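Local coordinates for protein crossover junction endodeoxyribonuclease Hjc (Sulfolobus solfataricus, PDB 1HH1) that resolves Holliday junctions during genetic recombination, acting as a magnesium-dependent, homodimeric endonuclease that introduces paired nicks into opposing strands of four-way DNA junctions, at residues A45-V50 / L130-I135; L97-F102 / L122-L127. All blocks are in the same frame, centred on the assembly; numbering follows the deposited sequence.

Contact 1: residues A45-V50 / L130-I135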
loop_
_atom_site.group_PDB
_atom_site.type_symbol
_atom_site.label_atom_id
_atom_site.label_comp_id
_atom_site.label_asym_id
_atom_site.label_seq_id
_atom_site.Cartn_x
_atom_site.Cartn_y
_atom_site.Cartn_z
ATOM N N ALA A 45 -5.376 -0.272 1.642
ATOM C CA ALA A 45 -6.271 0.527 0.781
ATOM C C ALA A 45 -5.774 1.977 0.839
ATOM O O ALA A 45 -5.493 2.546 1.890
ATOM C CB ALA A 45 -7.697 0.339 1.240
ATOM N N LEU A 46 -5.630 2.562 -0.351
ATOM C CA LEU A 46 -5.071 3.890 -0.476
ATOM C C LEU A 46 -6.010 4.809 -1.236
ATOM O O LEU A 46 -6.477 4.434 -2.301
ATOM C CB LEU A 46 -3.722 3.761 -1.248
ATOM C CG LEU A 46 -2.745 2.652 -0.841
ATOM C CD1 LEU A 46 -1.583 2.521 -1.851
ATOM C CD2 LEU A 46 -2.101 2.876 0.535
ATOM N N LYS A 47 -6.152 6.052 -0.786
ATOM C CA LYS A 47 -6.957 7.003 -1.531
ATOM C C LYS A 47 -6.428 8.390 -1.285
ATOM O O LYS A 47 -6.337 8.843 -0.128
ATOM C CB LYS A 47 -8.445 6.913 -1.157
ATOM C CG LYS A 47 -9.309 7.845 -2.007
ATOM C CD LYS A 47 -10.804 7.463 -1.917
ATOM C CE LYS A 47 -11.590 8.467 -2.773
ATOM N NZ LYS A 47 -13.049 8.242 -2.822
ATOM N N ASN A 48 -5.989 8.997 -2.403
ATOM C CA ASN A 48 -5.491 10.358 -2.328
ATOM C C ASN A 48 -4.597 10.645 -1.137
ATOM O O ASN A 48 -4.802 11.647 -0.440
ATOM C CB ASN A 48 -6.689 11.340 -2.320
ATOM C CG ASN A 48 -6.361 12.698 -2.935
ATOM O OD1 ASN A 48 -5.212 13.092 -3.091
ATOM N ND2 ASN A 48 -7.383 13.465 -3.315
ATOM N N GLY A 49 -3.506 9.895 -0.999
ATOM C CA GLY A 49 -2.522 10.139 0.048
ATOM C C GLY A 49 -2.837 9.472 1.381
ATOM O O GLY A 49 -1.970 9.516 2.263
ATOM N N VAL A 50 -4.039 8.923 1.596
ATOM C CA VAL A 50 -4.358 8.354 2.918
ATOM C C VAL A 50 -4.201 6.853 2.910
ATOM O O VAL A 50 -4.628 6.238 1.930
ATOM C CB VAL A 50 -5.800 8.730 3.334
ATOM C CG1 VAL A 50 -6.160 8.149 4.707
ATOM C CG2 VAL A 50 -5.902 10.260 3.391
ATOM N N LEU A 130 -13.948 8.489 7.371
ATOM C CA LEU A 130 -12.744 8.930 8.099
ATOM C C LEU A 130 -11.670 9.265 7.044
ATOM O O LEU A 130 -10.891 10.220 7.144
ATOM C CB LEU A 130 -12.152 7.858 9.014
ATOM C CG LEU A 130 -12.907 7.420 10.253
ATOM C CD1 LEU A 130 -12.093 6.400 11.062
ATOM C CD2 LEU A 130 -13.242 8.630 11.119
ATOM N N VAL A 131 -11.541 8.362 6.060
ATOM C CA VAL A 131 -10.558 8.587 4.993
ATOM C C VAL A 131 -10.844 9.887 4.258
ATOM O O VAL A 131 -9.978 10.749 4.066
ATOM C CB VAL A 131 -10.527 7.415 3.990
ATOM C CG1 VAL A 131 -9.638 7.801 2.796
ATOM C CG2 VAL A 131 -10.035 6.135 4.648
ATOM N N GLU A 132 -12.105 10.087 3.825
ATOM C CA GLU A 132 -12.450 11.316 3.116
ATOM C C GLU A 132 -12.223 12.563 3.939
ATOM O O GLU A 132 -11.907 13.592 3.316
ATOM C CB GLU A 132 -13.918 11.323 2.584
ATOM C CG GLU A 132 -14.148 10.047 1.757
ATOM C CD GLU A 132 -13.727 10.253 0.314
ATOM O OE1 GLU A 132 -12.962 11.181 -0.019
ATOM O OE2 GLU A 132 -14.169 9.449 -0.523
ATOM N N ALA A 133 -12.414 12.547 5.268
ATOM C CA ALA A 133 -12.163 13.785 6.036
ATOM C C ALA A 133 -10.664 14.069 6.102
ATOM O O ALA A 133 -10.235 15.226 6.104
ATOM C CB ALA A 133 -12.733 13.690 7.462
ATOM N N LYS A 134 -9.837 13.010 6.194
ATOM C CA LYS A 134 -8.381 13.276 6.231
ATOM C C LYS A 134 -7.962 13.870 4.883
ATOM O O LYS A 134 -7.128 14.765 4.836
ATOM C CB LYS A 134 -7.570 12.003 6.495
ATOM C CG LYS A 134 -7.806 11.422 7.880
ATOM C CD LYS A 134 -7.279 10.018 8.085
ATOM C CE LYS A 134 -7.074 9.735 9.575
ATOM N NZ LYS A 134 -6.543 8.358 9.782
ATOM N N ILE A 135 -8.503 13.394 3.771
ATOM C CA ILE A 135 -8.160 13.960 2.448
ATOM C C ILE A 135 -8.493 15.454 2.443
ATOM O O ILE A 135 -7.686 16.317 2.028
ATOM C CB ILE A 135 -8.925 13.232 1.320
ATOM C CG1 ILE A 135 -8.375 11.830 1.095
ATOM C CG2 ILE A 135 -8.893 14.043 0.001
ATOM C CD1 ILE A 135 -9.288 10.855 0.353
#
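V50 and I135 form the dense centre of this contact, where the hairpin joining strands 43-47 and 50-60 rests against the last helix, 124-139. The two methyls of V50 divide the helix surface between them: CG2 packs on I135 CG1 at 3.7 Å, while CG1 lies 4.0 Å from V131 CG1. With CG1 of V50 anti to the backbone N (chi1 180°), its other methyl is left to face I135 and the CB of K134. I135 reaches further, setting its CD1 3.6 Å from the carbonyl O of K47, first residue of the type I' turn that ends at V50. That turn is closed by the bond from V50 N to K47 O, and G49 has a positive phi within it.

Toward solvent the packing thins. N48 is exposed and lays its amide ND2 3.7 Å from I135 CG2, a van der Waals touch. On the same border the extended K47 chain carries NZ to E132 OE2, a salt bridge of 2.8 Å that meets the syn side of the carboxylate, 26° out of its plane. E132 starts away from the hairpin and returns through a bend at chi2 (-87°). K47 NZ also donates to K22 O, so the ammonium group ties the hairpin both to the helix and to the chain leading into strand 25-28, and E132 probably offsets part of its charge.

Contact 2: residues L97-F102 / L122-L127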
loop_
_atom_site.group_PDB
_atom_site.type_symbol
_atom_site.label_atom_id
_atom_site.label_comp_id
_atom_site.label_asym_id
_atom_site.label_seq_id
_atom_site.Cartn_x
_atom_site.Cartn_y
_atom_site.Cartn_z
ATOM N N LEU A 97 -20.924 -5.550 8.330
ATOM C CA LEU A 97 -19.474 -5.512 8.444
ATOM C C LEU A 97 -19.101 -4.411 9.421
ATOM O O LEU A 97 -19.667 -3.319 9.316
ATOM C CB LEU A 97 -18.901 -5.241 7.064
ATOM C CG LEU A 97 -17.531 -5.726 6.642
ATOM C CD1 LEU A 97 -17.041 -6.935 7.412
ATOM C CD2 LEU A 97 -17.586 -6.054 5.145
ATOM N N LYS A 98 -18.234 -4.688 10.387
ATOM C CA LYS A 98 -17.803 -3.671 11.336
ATOM C C LYS A 98 -16.281 -3.492 11.330
ATOM O O LYS A 98 -15.546 -4.483 11.223
ATOM C CB LYS A 98 -18.281 -3.976 12.760
ATOM C CG LYS A 98 -19.736 -3.600 13.013
ATOM C CD LYS A 98 -19.983 -2.156 12.580
ATOM C CE LYS A 98 -21.426 -1.892 12.218
ATOM N NZ LYS A 98 -21.513 -1.356 10.835
ATOM N N PHE A 99 -15.815 -2.232 11.424
ATOM C CA PHE A 99 -14.369 -2.025 11.420
ATOM C C PHE A 99 -13.948 -1.432 12.755
ATOM O O PHE A 99 -14.446 -0.403 13.192
ATOM C CB PHE A 99 -13.874 -1.171 10.235
ATOM C CG PHE A 99 -14.188 -1.844 8.921
ATOM C CD1 PHE A 99 -13.337 -2.794 8.391
ATOM C CD2 PHE A 99 -15.363 -1.544 8.249
ATOM C CE1 PHE A 99 -13.647 -3.438 7.220
ATOM C CE2 PHE A 99 -15.694 -2.186 7.075
ATOM C CZ PHE A 99 -14.843 -3.145 6.549
ATOM N N ILE A 100 -13.029 -2.094 13.443
ATOM C CA ILE A 100 -12.576 -1.535 14.731
ATOM C C ILE A 100 -11.175 -0.957 14.645
ATOM O O ILE A 100 -10.239 -1.678 14.323
ATOM C CB ILE A 100 -12.643 -2.671 15.794
ATOM C CG1 ILE A 100 -14.099 -3.182 15.926
ATOM C CG2 ILE A 100 -12.192 -2.132 17.141
ATOM C CD1 ILE A 100 -14.171 -4.626 16.391
ATOM N N PRO A 101 -10.984 0.299 14.971
ATOM C CA PRO A 101 -9.675 0.922 15.063
ATOM C C PRO A 101 -8.819 0.064 15.983
ATOM O O PRO A 101 -9.257 -0.302 17.081
ATOM C CB PRO A 101 -9.860 2.347 15.599
ATOM C CG PRO A 101 -11.347 2.519 15.582
ATOM C CD PRO A 101 -12.057 1.197 15.425
ATOM N N PHE A 102 -7.667 -0.424 15.501
ATOM C CA PHE A 102 -6.840 -1.365 16.248
ATOM C C PHE A 102 -6.527 -0.914 17.666
ATOM O O PHE A 102 -6.491 -1.756 18.581
ATOM C CB PHE A 102 -5.531 -1.678 15.489
ATOM C CG PHE A 102 -5.115 -3.109 15.762
ATOM C CD1 PHE A 102 -5.612 -4.133 14.973
ATOM C CD2 PHE A 102 -4.264 -3.397 16.810
ATOM C CE1 PHE A 102 -5.242 -5.434 15.236
ATOM C CE2 PHE A 102 -3.892 -4.706 17.068
ATOM C CZ PHE A 102 -4.387 -5.730 16.271
ATOM N N LEU A 122 -16.823 0.836 13.085
ATOM C CA LEU A 122 -17.457 1.678 12.086
ATOM C C LEU A 122 -18.042 0.759 11.028
ATOM O O LEU A 122 -17.472 -0.305 10.812
ATOM C CB LEU A 122 -16.350 2.536 11.481
ATOM C CG LEU A 122 -15.484 3.311 12.470
ATOM C CD1 LEU A 122 -14.171 3.722 11.823
ATOM C CD2 LEU A 122 -16.206 4.543 13.006
ATOM N N ASP A 123 -19.103 1.200 10.369
ATOM C CA ASP A 123 -19.533 0.416 9.196
ATOM C C ASP A 123 -18.603 0.853 8.047
ATOM O O ASP A 123 -17.840 1.790 8.250
ATOM C CB ASP A 123 -20.995 0.646 8.929
ATOM C CG ASP A 123 -21.522 2.012 8.640
ATOM O OD1 ASP A 123 -20.744 2.948 8.376
ATOM O OD2 ASP A 123 -22.780 2.211 8.651
ATOM N N LEU A 124 -18.731 0.312 6.850
ATOM C CA LEU A 124 -17.878 0.727 5.743
ATOM C C LEU A 124 -17.974 2.195 5.397
ATOM O O LEU A 124 -16.948 2.885 5.207
ATOM C CB LEU A 124 -18.178 -0.175 4.532
ATOM C CG LEU A 124 -17.209 0.051 3.352
ATOM C CD1 LEU A 124 -15.788 -0.358 3.738
ATOM C CD2 LEU A 124 -17.710 -0.727 2.148
ATOM N N GLU A 125 -19.173 2.773 5.334
ATOM C CA GLU A 125 -19.334 4.193 5.052
ATOM C C GLU A 125 -18.647 5.071 6.072
ATOM O O GLU A 125 -17.966 6.016 5.669
ATOM C CB GLU A 125 -20.815 4.590 4.913
ATOM C CG GLU A 125 -21.068 6.053 4.652
ATOM C CD GLU A 125 -20.505 6.531 3.303
ATOM O OE1 GLU A 125 -20.236 5.701 2.411
ATOM O OE2 GLU A 125 -20.333 7.754 3.194
ATOM N N ASP A 126 -18.758 4.765 7.368
ATOM C CA ASP A 126 -18.064 5.533 8.381
ATOM C C ASP A 126 -16.524 5.489 8.174
ATOM O O ASP A 126 -15.852 6.477 8.443
ATOM C CB ASP A 126 -18.343 4.995 9.786
ATOM C CG ASP A 126 -19.745 5.119 10.350
ATOM O OD1 ASP A 126 -20.434 6.115 10.067
ATOM O OD2 ASP A 126 -20.166 4.201 11.109
ATOM N N LEU A 127 -15.967 4.334 7.892
ATOM C CA LEU A 127 -14.544 4.108 7.660
ATOM C C LEU A 127 -14.071 4.960 6.483
ATOM O O LEU A 127 -13.165 5.772 6.575
ATOM C CB LEU A 127 -14.296 2.615 7.324
ATOM C CG LEU A 127 -12.874 2.197 6.968
ATOM C CD1 LEU A 127 -11.872 2.632 8.031
ATOM C CD2 LEU A 127 -12.780 0.670 6.844
HETATM O O HOH W 1 -20.541 -1.966 6.543
#
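F99 lies against the first turn of helix 124-139, and the encounter combines a single antiparallel beta bridge with a capped helix start, on the sheet of a PDDEXK-type nuclease fold. F99 and L122 are a hydrogen-bonded pair: F99 N donates to L122 O at 2.6 Å, and L122 N returns the bond to F99 O at 2.7 Å. The bridge fixes the backbone of F99, and chi1 of -62°, which sets CG anti to the carbonyl carbon, turns the ring toward L124 and L127.

Two leucines then meet it differently. L127 crosses the F99 side chain at about a right angle and brings CD2 over one face, 3.7 Å from the ring centroid and 18° off the normal, a CH-pi contact displaced toward the rim. L124 runs beside F99, pointing the same way, with CD1 3.8 Å from F99 CE2 in an oblique approach. I15 of helix 10-21 and I54 of strand 50-60 also touch the F99 side chain, so that it packs among two helices and a central strand of the sheet.

The helix start is held by a capping box. D123, the N-cap, accepts from D126 N through OD1 at 2.9 Å, nearly along the C-O axis, while D123 N donates to OD2 of D126 at a longer 3.3 Å, on the anti side and 30° out of the carboxylate plane. Beside the cap, a water links the strand to the first residue of the helix: it donates to L97 O and accepts from L124 N at 2.9 Å.

Helix 124-139 serves both contacts, and both reach the same mixed sheet. Contact 2 sets its N-terminal turn on strand 97-101, and contact 1, centred about 14 Å away, seats its middle turns on the hairpin between strands 43-47 and 50-60. The two meet directly, L130 CD1 lying 3.5 Å from L122 CD1. Their relation to the active site differs. In contact 2 the L97 side chain is about 7 Å from that of K57, the predicted transition-state stabiliser, and the F99 side chain is about 9 Å from that of E55, an inferred magnesium ligand. Contact 1 is remote from these sites, but N48 and G49 make backbone hydrogen bonds with the second subunit.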